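Local coordinates for L-threonine dehydrogenase (Flavobacterium frigidimaris, PDB 2YY7), which probably oxidises L-threonine at its 3-hydroxyl group with NAD+ as the hydride acceptor, at residues A[215-226]-A[292-303]. Sequence-based numbering, arbitrary orientation.
Sequences YMDDAIDATINI and WDWKHTFDLESM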
loop_
_atom_site.group_PDB
_atom_site.type_symbol
_atom_site.label_atom_id
_atom_site.label_comp_id
_atom_site.label_asym_id
_atom_site.label_seq_id
_atom_site.Cartn_x
_atom_site.Cartn_y
_atom_site.Cartn_z
ATOM N N TYR A 215 14.989 -11.054 -19.804
ATOM C CA TYR A 215 15.514 -12.414 -19.804
ATOM C C TYR A 215 16.100 -12.645 -18.411
ATOM O O TYR A 215 16.668 -11.723 -17.818
ATOM C CB TYR A 215 16.608 -12.568 -20.868
ATOM C CG TYR A 215 16.954 -14.007 -21.186
ATOM C CD1 TYR A 215 18.219 -14.351 -21.659
ATOM C CD2 TYR A 215 16.006 -15.021 -21.046
ATOM C CE1 TYR A 215 18.533 -15.665 -21.985
ATOM C CE2 TYR A 215 16.311 -16.342 -21.372
ATOM C CZ TYR A 215 17.576 -16.654 -21.841
ATOM O OH TYR A 215 17.888 -17.950 -22.158
ATOM N N MET A 216 15.974 -13.864 -17.890
ATOM C CA MET A 216 16.470 -14.168 -16.541
ATOM C C MET A 216 17.937 -13.800 -16.279
ATOM O O MET A 216 18.273 -13.320 -15.196
ATOM C CB MET A 216 16.238 -15.650 -16.212
ATOM C CG MET A 216 16.496 -16.027 -14.748
ATOM S SD MET A 216 15.379 -15.205 -13.576
ATOM C CE MET A 216 13.857 -16.132 -13.860
ATOM N N ASP A 217 18.817 -14.026 -17.252
ATOM C CA ASP A 217 20.232 -13.687 -17.060
ATOM C C ASP A 217 20.389 -12.223 -16.651
ATOM O O ASP A 217 21.233 -11.878 -15.825
ATOM C CB ASP A 217 21.036 -13.924 -18.342
ATOM C CG ASP A 217 21.170 -15.395 -18.691
ATOM O OD1 ASP A 217 22.007 -15.717 -19.553
ATOM O OD2 ASP A 217 20.442 -16.224 -18.115
ATOM N N ASP A 218 19.576 -11.367 -17.252
ATOM C CA ASP A 218 19.615 -9.940 -16.962
ATOM C C ASP A 218 19.051 -9.683 -15.570
ATOM O O ASP A 218 19.626 -8.923 -14.786
ATOM C CB ASP A 218 18.805 -9.178 -18.016
ATOM C CG ASP A 218 19.592 -8.926 -19.282
ATOM O OD1 ASP A 218 18.975 -8.813 -20.360
ATOM O OD2 ASP A 218 20.831 -8.825 -19.204
ATOM N N ALA A 219 17.925 -10.321 -15.265
ATOM C CA ALA A 219 17.300 -10.151 -13.964
ATOM C C ALA A 219 18.282 -10.539 -12.858
ATOM O O ALA A 219 18.368 -9.865 -11.837
ATOM C CB ALA A 219 16.036 -10.999 -13.873
ATOM N N ILE A 220 19.021 -11.626 -13.068
ATOM C CA ILE A 220 19.997 -12.089 -12.081
ATOM C C ILE A 220 21.163 -11.105 -11.932
ATOM O O ILE A 220 21.597 -10.802 -10.821
ATOM C CB ILE A 220 20.559 -13.472 -12.465
ATOM C CG1 ILE A 220 19.421 -14.495 -12.522
ATOM C CG2 ILE A 220 21.627 -13.904 -11.464
ATOM C CD1 ILE A 220 18.645 -14.635 -11.223
ATOM N N ASP A 221 21.677 -10.610 -13.051
ATOM C CA ASP A 221 22.778 -9.651 -12.998
ATOM C C ASP A 221 22.333 -8.404 -12.237
ATOM O O ASP A 221 23.076 -7.863 -11.421
ATOM C CB ASP A 221 23.220 -9.279 -14.417
ATOM C CG ASP A 221 24.046 -10.378 -15.079
ATOM O OD1 ASP A 221 24.249 -10.317 -16.309
ATOM O OD2 ASP A 221 24.496 -11.296 -14.363
ATOM N N ALA A 222 21.107 -7.965 -12.500
ATOM C CA ALA A 222 20.554 -6.791 -11.839
ATOM C C ALA A 222 20.515 -7.008 -10.336
ATOM O O ALA A 222 20.959 -6.157 -9.562
ATOM C CB ALA A 222 19.145 -6.510 -12.364
ATOM N N THR A 223 19.978 -8.154 -9.933
ATOM C CA THR A 223 19.861 -8.506 -8.523
ATOM C C THR A 223 21.208 -8.493 -7.814
ATOM O O THR A 223 21.358 -7.888 -6.755
ATOM C CB THR A 223 19.230 -9.904 -8.358
ATOM O OG1 THR A 223 17.945 -9.923 -8.994
ATOM C CG2 THR A 223 19.065 -10.251 -6.881
ATOM N N ILE A 224 22.190 -9.163 -8.403
ATOM C CA ILE A 224 23.520 -9.229 -7.817
ATOM C C ILE A 224 24.231 -7.881 -7.808
ATOM O O ILE A 224 24.869 -7.518 -6.822
ATOM C CB ILE A 224 24.394 -10.257 -8.572
ATOM C CG1 ILE A 224 23.777 -11.652 -8.425
ATOM C CG2 ILE A 224 25.827 -10.225 -8.053
ATOM C CD1 ILE A 224 24.501 -12.724 -9.200
ATOM N N ASN A 225 24.128 -7.140 -8.905
ATOM C CA ASN A 225 24.794 -5.849 -8.993
ATOM C C ASN A 225 24.274 -4.792 -8.024
ATOM O O ASN A 225 25.067 -4.058 -7.437
ATOM C CB ASN A 225 24.747 -5.323 -10.428
ATOM C CG ASN A 225 25.651 -6.114 -11.362
ATOM O OD1 ASN A 225 26.576 -6.789 -10.913
ATOM N ND2 ASN A 225 25.396 -6.024 -12.661
ATOM N N ILE A 226 22.958 -4.704 -7.841
ATOM C CA ILE A 226 22.428 -3.709 -6.913
ATOM C C ILE A 226 22.837 -4.067 -5.484
ATOM O O ILE A 226 23.056 -3.190 -4.647
ATOM C CB ILE A 226 20.878 -3.591 -6.997
ATOM C CG1 ILE A 226 20.412 -2.402 -6.145
ATOM C CG2 ILE A 226 20.219 -4.873 -6.516
ATOM C CD1 ILE A 226 18.938 -2.054 -6.292
ATOM N N TRP A 292 23.259 2.972 -10.007
ATOM C CA TRP A 292 24.190 1.861 -9.862
ATOM C C TRP A 292 24.627 1.195 -11.163
ATOM O O TRP A 292 25.023 0.030 -11.173
ATOM C CB TRP A 292 23.635 0.808 -8.885
ATOM C CG TRP A 292 22.190 0.458 -9.064
ATOM C CD1 TRP A 292 21.110 1.139 -8.571
ATOM C CD2 TRP A 292 21.664 -0.690 -9.743
ATOM N NE1 TRP A 292 19.945 0.481 -8.896
ATOM C CE2 TRP A 292 20.257 -0.643 -9.615
ATOM C CE3 TRP A 292 22.245 -1.754 -10.444
ATOM C CZ2 TRP A 292 19.420 -1.624 -10.163
ATOM C CZ3 TRP A 292 21.415 -2.730 -10.989
ATOM C CH2 TRP A 292 20.017 -2.656 -10.844
ATOM N N ASP A 293 24.563 1.949 -12.256
ATOM C CA ASP A 293 24.995 1.468 -13.565
ATOM C C ASP A 293 24.275 0.261 -14.144
ATOM O O ASP A 293 24.905 -0.595 -14.765
ATOM C CB ASP A 293 26.493 1.169 -13.537
ATOM C CG ASP A 293 27.333 2.420 -13.412
ATOM O OD1 ASP A 293 27.199 3.305 -14.283
ATOM O OD2 ASP A 293 28.124 2.515 -12.447
ATOM N N TRP A 294 22.964 0.180 -13.954
ATOM C CA TRP A 294 22.220 -0.936 -14.516
ATOM C C TRP A 294 22.266 -0.868 -16.040
ATOM O O TRP A 294 22.153 0.207 -16.621
ATOM C CB TRP A 294 20.756 -0.899 -14.070
ATOM C CG TRP A 294 19.864 -1.785 -14.910
ATOM C CD1 TRP A 294 18.733 -1.411 -15.576
ATOM C CD2 TRP A 294 20.042 -3.183 -15.177
ATOM N NE1 TRP A 294 18.194 -2.485 -16.240
ATOM C CE2 TRP A 294 18.975 -3.587 -16.015
ATOM C CE3 TRP A 294 20.998 -4.135 -14.793
ATOM C CZ2 TRP A 294 18.837 -4.902 -16.475
ATOM C CZ3 TRP A 294 20.859 -5.445 -15.252
ATOM C CH2 TRP A 294 19.785 -5.814 -16.086
ATOM N N LYS A 295 22.436 -2.025 -16.671
ATOM C CA LYS A 295 22.455 -2.141 -18.125
ATOM C C LYS A 295 22.061 -3.563 -18.526
ATOM O O LYS A 295 22.664 -4.529 -18.065
ATOM C CB LYS A 295 23.840 -1.789 -18.689
ATOM C CG LYS A 295 25.044 -2.162 -17.814
ATOM C CD LYS A 295 25.215 -3.668 -17.612
ATOM C CE LYS A 295 24.817 -4.092 -16.199
ATOM N NZ LYS A 295 24.971 -5.561 -15.982
ATOM N N HIS A 296 21.040 -3.692 -19.369
ATOM C CA HIS A 296 20.590 -5.010 -19.811
ATOM C C HIS A 296 21.413 -5.460 -21.009
ATOM O O HIS A 296 21.971 -4.633 -21.727
ATOM C CB HIS A 296 19.099 -4.981 -20.168
ATOM C CG HIS A 296 18.772 -4.149 -21.370
ATOM N ND1 HIS A 296 18.576 -4.693 -22.622
ATOM C CD2 HIS A 296 18.590 -2.814 -21.509
ATOM C CE1 HIS A 296 18.284 -3.731 -23.479
ATOM N NE2 HIS A 296 18.286 -2.581 -22.828
ATOM N N THR A 297 21.499 -6.769 -21.221
ATOM C CA THR A 297 22.284 -7.292 -22.332
ATOM C C THR A 297 21.454 -7.995 -23.407
ATOM O O THR A 297 21.818 -7.970 -24.583
ATOM C CB THR A 297 23.359 -8.270 -21.828
ATOM O OG1 THR A 297 22.725 -9.419 -21.256
ATOM C CG2 THR A 297 24.224 -7.609 -20.761
ATOM N N PHE A 298 20.338 -8.605 -23.019
ATOM C CA PHE A 298 19.500 -9.320 -23.984
ATOM C C PHE A 298 18.288 -8.559 -24.513
ATOM O O PHE A 298 17.582 -7.897 -23.756
ATOM C CB PHE A 298 18.984 -10.635 -23.385
ATOM C CG PHE A 298 20.057 -11.652 -23.115
ATOM C CD1 PHE A 298 20.822 -11.589 -21.955
ATOM C CD2 PHE A 298 20.303 -12.675 -24.023
ATOM C CE1 PHE A 298 21.818 -12.536 -21.705
ATOM C CE2 PHE A 298 21.298 -13.627 -23.781
ATOM C CZ PHE A 298 22.054 -13.554 -22.622
ATOM N N ASP A 299 18.054 -8.659 -25.820
ATOM C CA ASP A 299 16.878 -8.049 -26.425
ATOM C C ASP A 299 16.055 -9.238 -26.913
ATOM O O ASP A 299 16.464 -10.382 -26.715
ATOM C CB ASP A 299 17.249 -7.106 -27.581
ATOM C CG ASP A 299 18.051 -7.788 -28.680
ATOM O OD1 ASP A 299 18.449 -7.081 -29.628
ATOM O OD2 ASP A 299 18.287 -9.009 -28.605
ATOM N N LEU A 300 14.908 -8.990 -27.537
ATOM C CA LEU A 300 14.058 -10.081 -28.006
ATOM C C LEU A 300 14.780 -11.131 -28.861
ATOM O O LEU A 300 14.627 -12.332 -28.633
ATOM C CB LEU A 300 12.861 -9.523 -28.780
ATOM C CG LEU A 300 11.900 -10.578 -29.335
ATOM C CD1 LEU A 300 11.458 -11.520 -28.210
ATOM C CD2 LEU A 300 10.697 -9.891 -29.974
ATOM N N GLU A 301 15.562 -10.679 -29.835
ATOM C CA GLU A 301 16.299 -11.580 -30.717
ATOM C C GLU A 301 17.335 -12.459 -30.010
ATOM O O GLU A 301 17.376 -13.669 -30.231
ATOM C CB GLU A 301 16.987 -10.781 -31.834
ATOM C CG GLU A 301 18.002 -11.589 -32.647
ATOM C CD GLU A 301 18.599 -10.802 -33.805
ATOM O OE1 GLU A 301 18.979 -9.628 -33.607
ATOM O OE2 GLU A 301 18.700 -11.367 -34.915
ATOM N N SER A 302 18.180 -11.864 -29.171
ATOM C CA SER A 302 19.198 -12.645 -28.471
ATOM C C SER A 302 18.601 -13.568 -27.410
ATOM O O SER A 302 19.139 -14.643 -27.140
ATOM C CB SER A 302 20.260 -11.726 -27.844
ATOM O OG SER A 302 19.678 -10.739 -27.012
ATOM N N MET A 303 17.495 -13.157 -26.800
ATOM C CA MET A 303 16.867 -14.006 -25.798
ATOM C C MET A 303 16.207 -15.208 -26.460
ATOM O O MET A 303 16.308 -16.331 -25.966
ATOM C CB MET A 303 15.813 -13.241 -25.005
ATOM C CG MET A 303 14.956 -14.161 -24.158
ATOM S SD MET A 303 13.648 -13.323 -23.301
ATOM C CE MET A 303 12.456 -13.099 -24.653
HETATM O O HOH W 1 16.624 -9.054 -21.171
HETATM O O HOH W 2 23.118 -7.325 -17.591
#
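W292 lays its six-membered ring against I226 near the C-terminal end of helix 216-228, where an extended linker begins its run back along that helix, which packs on the Rossmann-type NAD-binding sheet, to reach the C-terminal helix 300-311. I226 CB stands 3.8 Å from the centroid of that ring, almost exactly on its normal, while the other face of the indole takes W294 CB. W294 receives A222 CB, one helical turn before I226, over a face of its six-membered ring, 3.5 Å from CZ3, and its NE1 is held by the carbonyl of A243. K295 bends its chain so that NZ donates to a water that also lies near the K295 carbonyl oxygen and D218 OD2. The polar centre follows at T297 and F298, whose backbone N-H groups are both taken by the D218 carboxylate. T297 N and T297 OG1 grip OD2 from opposite faces of its plane, the hydroxyl at 2.9 Å, and F298 N gives OD1 a fairly straight bond (161°) on its syn lone pair. Replacing D218 by an alanine is likely to leave both amides and the T297 hydroxyl without this acceptor, and the linker less firmly tied to the helix. F298 then offers a ring face to the CD1 edge of Y215, whose side chain reaches the linker because its CG lies trans to the backbone nitrogen (chi1 -165°); the pair is T-shaped, with planes 71° apart, and Y215 OH hydrogen-bonds to D306 OD1. M303, in the first turn of the C-terminal helix capped by D299, closes the row: its CG sits over one face of the Y215 ring, 3.4 Å from CD2.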